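Local coordinates for uric acid degradation bifunctional protein PucL (Bacillus subtilis, PDB 6A4M) that probably catalyses the oxidation of urate to 5-hydroxyisourate and, as a bifunctional enzyme of uric acid degradation, probably also decarboxylates 2-oxo-4-hydroxy-4-carboxy-5-ureidoimidazoline to allantoin, at residues 159-164 with 199-204. Numbering follows the deposited sequence.
Sequences YSEIMD and NISWQY
W202 lays one face of its indole across the backbone of S160, whose carbonyl O sits 3.4 Å above the ring plane, over its centre. Its chi1 of 57° tucks CG between the two backbone arms and turns the ring over the neighbouring strand, bringing W202 NE1 to 3.6 Å from S160 CB; W202 CZ3 makes a longer apolar touch on I162 CG2. I162 CG2 also meets I200 CB at 4.0 Å, and helix 221-233 covers this tightly packed side through A221, V224 and A228. Replacing W202 with alanine would probably open a gap between S160 and helix 221-233, since the indole touches both. Four backbone hydrogen bonds join the antiparallel strands, pairing S160 with W202 and I162 with I200, as in the sheet of the tunnelling (T-) fold of uricases, where helices pack on one face. The opposite face is more polar: buried E161 forms a salt bridge through OE1 with R141, whereas Y159 and S201 are partly exposed and Y159 CD1 stands 4.0 Å from S201 OG. Beyond the last backbone pair, N199 OD1 accepts D164 N at 2.8 Å in a nearly straight side-chain bond (170° at the hydrogen), the donor tilted 23° from the amide carbonyl plane; OD1 is also hydrogen-bonded to a glycerol, probably from the crystallisation liquor.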
ATOM      1  N   TYR A 159       3.894  -8.310  -5.214  1.00 35.68           N
ATOM      2  CA  TYR A 159       2.617  -7.695  -4.866  1.00 34.11           C
ATOM      3  C   TYR A 159       2.827  -6.355  -4.191  1.00 33.18           C
ATOM      4  O   TYR A 159       3.888  -6.092  -3.625  1.00 32.47           O
ATOM      5  CB  TYR A 159       1.778  -8.617  -3.974  1.00 33.48           C
ATOM      6  CG  TYR A 159       2.384  -8.951  -2.628  1.00 33.23           C
ATOM      7  CD1 TYR A 159       2.112  -8.168  -1.501  1.00 33.52           C
ATOM      8  CD2 TYR A 159       3.203 -10.066  -2.469  1.00 32.97           C
ATOM      9  CE1 TYR A 159       2.656  -8.479  -0.261  1.00 33.18           C
ATOM     10  CE2 TYR A 159       3.751 -10.386  -1.233  1.00 32.78           C
ATOM     11  CZ  TYR A 159       3.476  -9.594  -0.131  1.00 32.91           C
ATOM     12  OH  TYR A 159       4.021  -9.910   1.092  1.00 32.36           O
ATOM     13  N   SER A 160       1.807  -5.509  -4.290  1.00 33.21           N
ATOM     14  CA  SER A 160       1.737  -4.259  -3.555  1.00 33.83           C
ATOM     15  C   SER A 160       0.546  -4.331  -2.623  1.00 34.51           C
ATOM     16  O   SER A 160      -0.385  -5.102  -2.842  1.00 35.46           O
ATOM     17  CB  SER A 160       1.615  -3.077  -4.503  1.00 33.79           C
ATOM     18  OG  SER A 160       2.828  -2.897  -5.206  1.00 33.89           O
ATOM     19  N   GLU A 161       0.585  -3.511  -1.585  1.00 35.12           N
ATOM     20  CA  GLU A 161      -0.295  -3.679  -0.446  1.00 35.99           C
ATOM     21  C   GLU A 161      -0.598  -2.340   0.198  1.00 35.64           C
ATOM     22  O   GLU A 161       0.262  -1.462   0.212  1.00 35.63           O
ATOM     23  CB  GLU A 161       0.409  -4.588   0.560  1.00 37.28           C
ATOM     24  CG  GLU A 161      -0.443  -5.082   1.714  1.00 38.33           C
ATOM     25  CD  GLU A 161       0.253  -6.158   2.533  1.00 39.41           C
ATOM     26  OE1 GLU A 161       1.503  -6.245   2.492  1.00 38.81           O
ATOM     27  OE2 GLU A 161      -0.460  -6.917   3.227  1.00 41.46           O
ATOM     28  N   ILE A 162      -1.815  -2.174   0.709  1.00 35.25           N
ATOM     29  CA  ILE A 162      -2.084  -1.100   1.680  1.00 35.35           C
ATOM     30  C   ILE A 162      -2.330  -1.735   3.043  1.00 35.00           C
ATOM     31  O   ILE A 162      -3.146  -2.647   3.169  1.00 34.25           O
ATOM     32  CB  ILE A 162      -3.224  -0.133   1.274  1.00 34.99           C
ATOM     33  CG1 ILE A 162      -3.288   1.025   2.277  1.00 35.00           C
ATOM     34  CG2 ILE A 162      -4.584  -0.818   1.174  1.00 35.27           C
ATOM     35  CD1 ILE A 162      -4.042   2.225   1.777  1.00 35.53           C
ATOM     36  N   MET A 163      -1.603  -1.249   4.046  1.00 35.75           N
ATOM     37  CA  MET A 163      -1.596  -1.837   5.379  1.00 36.60           C
ATOM     38  C   MET A 163      -2.253  -0.929   6.397  1.00 35.40           C
ATOM     39  O   MET A 163      -2.281   0.285   6.227  1.00 34.35           O
ATOM     40  CB  MET A 163      -0.164  -2.051   5.849  1.00 38.74           C
ATOM     41  CG  MET A 163       0.733  -2.807   4.893  1.00 40.47           C
ATOM     42  SD  MET A 163       2.188  -3.419   5.761  1.00 43.84           S
ATOM     43  CE  MET A 163       2.830  -1.938   6.542  1.00 43.91           C
ATOM     44  N   ASP A 164      -2.740  -1.542   7.471  1.00 35.36           N
ATOM     45  CA  ASP A 164      -3.189  -0.837   8.673  1.00 35.02           C
ATOM     46  C   ASP A 164      -4.255   0.236   8.379  1.00 33.30           C
ATOM     47  O   ASP A 164      -4.176   1.374   8.859  1.00 32.52           O
ATOM     48  CB  ASP A 164      -1.968  -0.268   9.427  1.00 36.16           C
ATOM     49  CG  ASP A 164      -2.219  -0.085  10.933  1.00 38.54           C
ATOM     50  OD1 ASP A 164      -1.557   0.794  11.534  1.00 41.00           O
ATOM     51  OD2 ASP A 164      -3.056  -0.808  11.526  1.00 38.46           O
ATOM     52  N   ASN A 199      -5.660  -5.049   5.861  1.00 30.71           N
ATOM     53  CA  ASN A 199      -4.541  -5.068   4.927  1.00 31.50           C
ATOM     54  C   ASN A 199      -5.084  -5.614   3.610  1.00 31.00           C
ATOM     55  O   ASN A 199      -5.749  -6.645   3.608  1.00 30.44           O
ATOM     56  CB  ASN A 199      -3.394  -5.949   5.433  1.00 32.42           C
ATOM     57  CG  ASN A 199      -2.721  -5.400   6.686  1.00 33.56           C
ATOM     58  OD1 ASN A 199      -2.988  -4.279   7.134  1.00 34.13           O
ATOM     59  ND2 ASN A 199      -1.849  -6.209   7.269  1.00 34.74           N
ATOM     60  N   ILE A 200      -4.817  -4.917   2.505  1.00 31.30           N
ATOM     61  CA  ILE A 200      -5.287  -5.328   1.173  1.00 31.13           C
ATOM     62  C   ILE A 200      -4.092  -5.387   0.222  1.00 31.56           C
ATOM     63  O   ILE A 200      -3.357  -4.409   0.104  1.00 31.83           O
ATOM     64  CB  ILE A 200      -6.350  -4.357   0.598  1.00 30.73           C
ATOM     65  CG1 ILE A 200      -7.456  -4.075   1.624  1.00 30.43           C
ATOM     66  CG2 ILE A 200      -6.957  -4.928  -0.683  1.00 30.69           C
ATOM     67  CD1 ILE A 200      -8.413  -2.978   1.216  1.00 30.34           C
ATOM     68  N   SER A 201      -3.920  -6.533  -0.441  1.00 31.93           N
ATOM     69  CA  SER A 201      -2.838  -6.778  -1.398  1.00 32.60           C
ATOM     70  C   SER A 201      -3.403  -6.973  -2.795  1.00 32.86           C
ATOM     71  O   SER A 201      -4.584  -7.266  -2.948  1.00 32.56           O
ATOM     72  CB  SER A 201      -2.064  -8.045  -1.025  1.00 32.71           C
ATOM     73  OG  SER A 201      -1.454  -7.926   0.243  1.00 34.24           O
ATOM     74  N   TRP A 202      -2.550  -6.822  -3.805  1.00 33.21           N
ATOM     75  CA  TRP A 202      -2.927  -7.101  -5.192  1.00 34.07           C
ATOM     76  C   TRP A 202      -1.723  -7.504  -6.050  1.00 35.18           C
ATOM     77  O   TRP A 202      -0.612  -6.993  -5.869  1.00 34.55           O
ATOM     78  CB  TRP A 202      -3.651  -5.900  -5.815  1.00 33.62           C
ATOM     79  CG  TRP A 202      -2.878  -4.621  -5.786  1.00 33.56           C
ATOM     80  CD1 TRP A 202      -2.032  -4.151  -6.750  1.00 33.98           C
ATOM     81  CD2 TRP A 202      -2.884  -3.636  -4.744  1.00 33.87           C
ATOM     82  NE1 TRP A 202      -1.507  -2.937  -6.373  1.00 33.87           N
ATOM     83  CE2 TRP A 202      -2.013  -2.596  -5.147  1.00 33.77           C
ATOM     84  CE3 TRP A 202      -3.539  -3.531  -3.508  1.00 33.63           C
ATOM     85  CZ2 TRP A 202      -1.781  -1.464  -4.358  1.00 33.83           C
ATOM     86  CZ3 TRP A 202      -3.308  -2.402  -2.722  1.00 33.43           C
ATOM     87  CH2 TRP A 202      -2.435  -1.384  -3.153  1.00 33.75           C
ATOM     88  N   GLN A 203      -1.964  -8.431  -6.975  1.00 36.40           N
ATOM     89  CA  GLN A 203      -0.951  -8.908  -7.912  1.00 37.98           C
ATOM     90  C   GLN A 203      -1.372  -8.549  -9.330  1.00 38.25           C
ATOM     91  O   GLN A 203      -2.540  -8.710  -9.696  1.00 39.09           O
ATOM     92  CB  GLN A 203      -0.770 -10.422  -7.783  1.00 38.43           C
ATOM     93  CG  GLN A 203      -0.167 -10.852  -6.458  1.00 39.43           C
ATOM     94  CD  GLN A 203       0.063 -12.350  -6.373  1.00 40.15           C
ATOM     95  OE1 GLN A 203      -0.868 -13.138  -6.510  1.00 40.83           O
ATOM     96  NE2 GLN A 203       1.309 -12.748  -6.135  1.00 40.49           N
ATOM     97  N   TYR A 204      -0.418  -8.058 -10.117  1.00 38.66           N
ATOM     98  CA  TYR A 204      -0.663  -7.703 -11.513  1.00 38.73           C
ATOM     99  C   TYR A 204      -0.525  -8.939 -12.399  1.00 40.07           C
ATOM    100  O   TYR A 204       0.312  -9.802 -12.140  1.00 38.52           O
ATOM    101  CB  TYR A 204       0.340  -6.656 -11.993  1.00 37.79           C
ATOM    102  CG  TYR A 204       0.204  -5.287 -11.371  1.00 37.15           C
ATOM    103  CD1 TYR A 204       0.748  -5.008 -10.116  1.00 37.32           C
ATOM    104  CD2 TYR A 204      -0.433  -4.252 -12.054  1.00 36.95           C
ATOM    105  CE1 TYR A 204       0.645  -3.742  -9.555  1.00 37.23           C
ATOM    106  CE2 TYR A 204      -0.542  -2.985 -11.501  1.00 36.90           C
ATOM    107  CZ  TYR A 204      -0.004  -2.735 -10.252  1.00 37.03           C
ATOM    108  OH  TYR A 204      -0.105  -1.478  -9.708  1.00 37.35           O
TER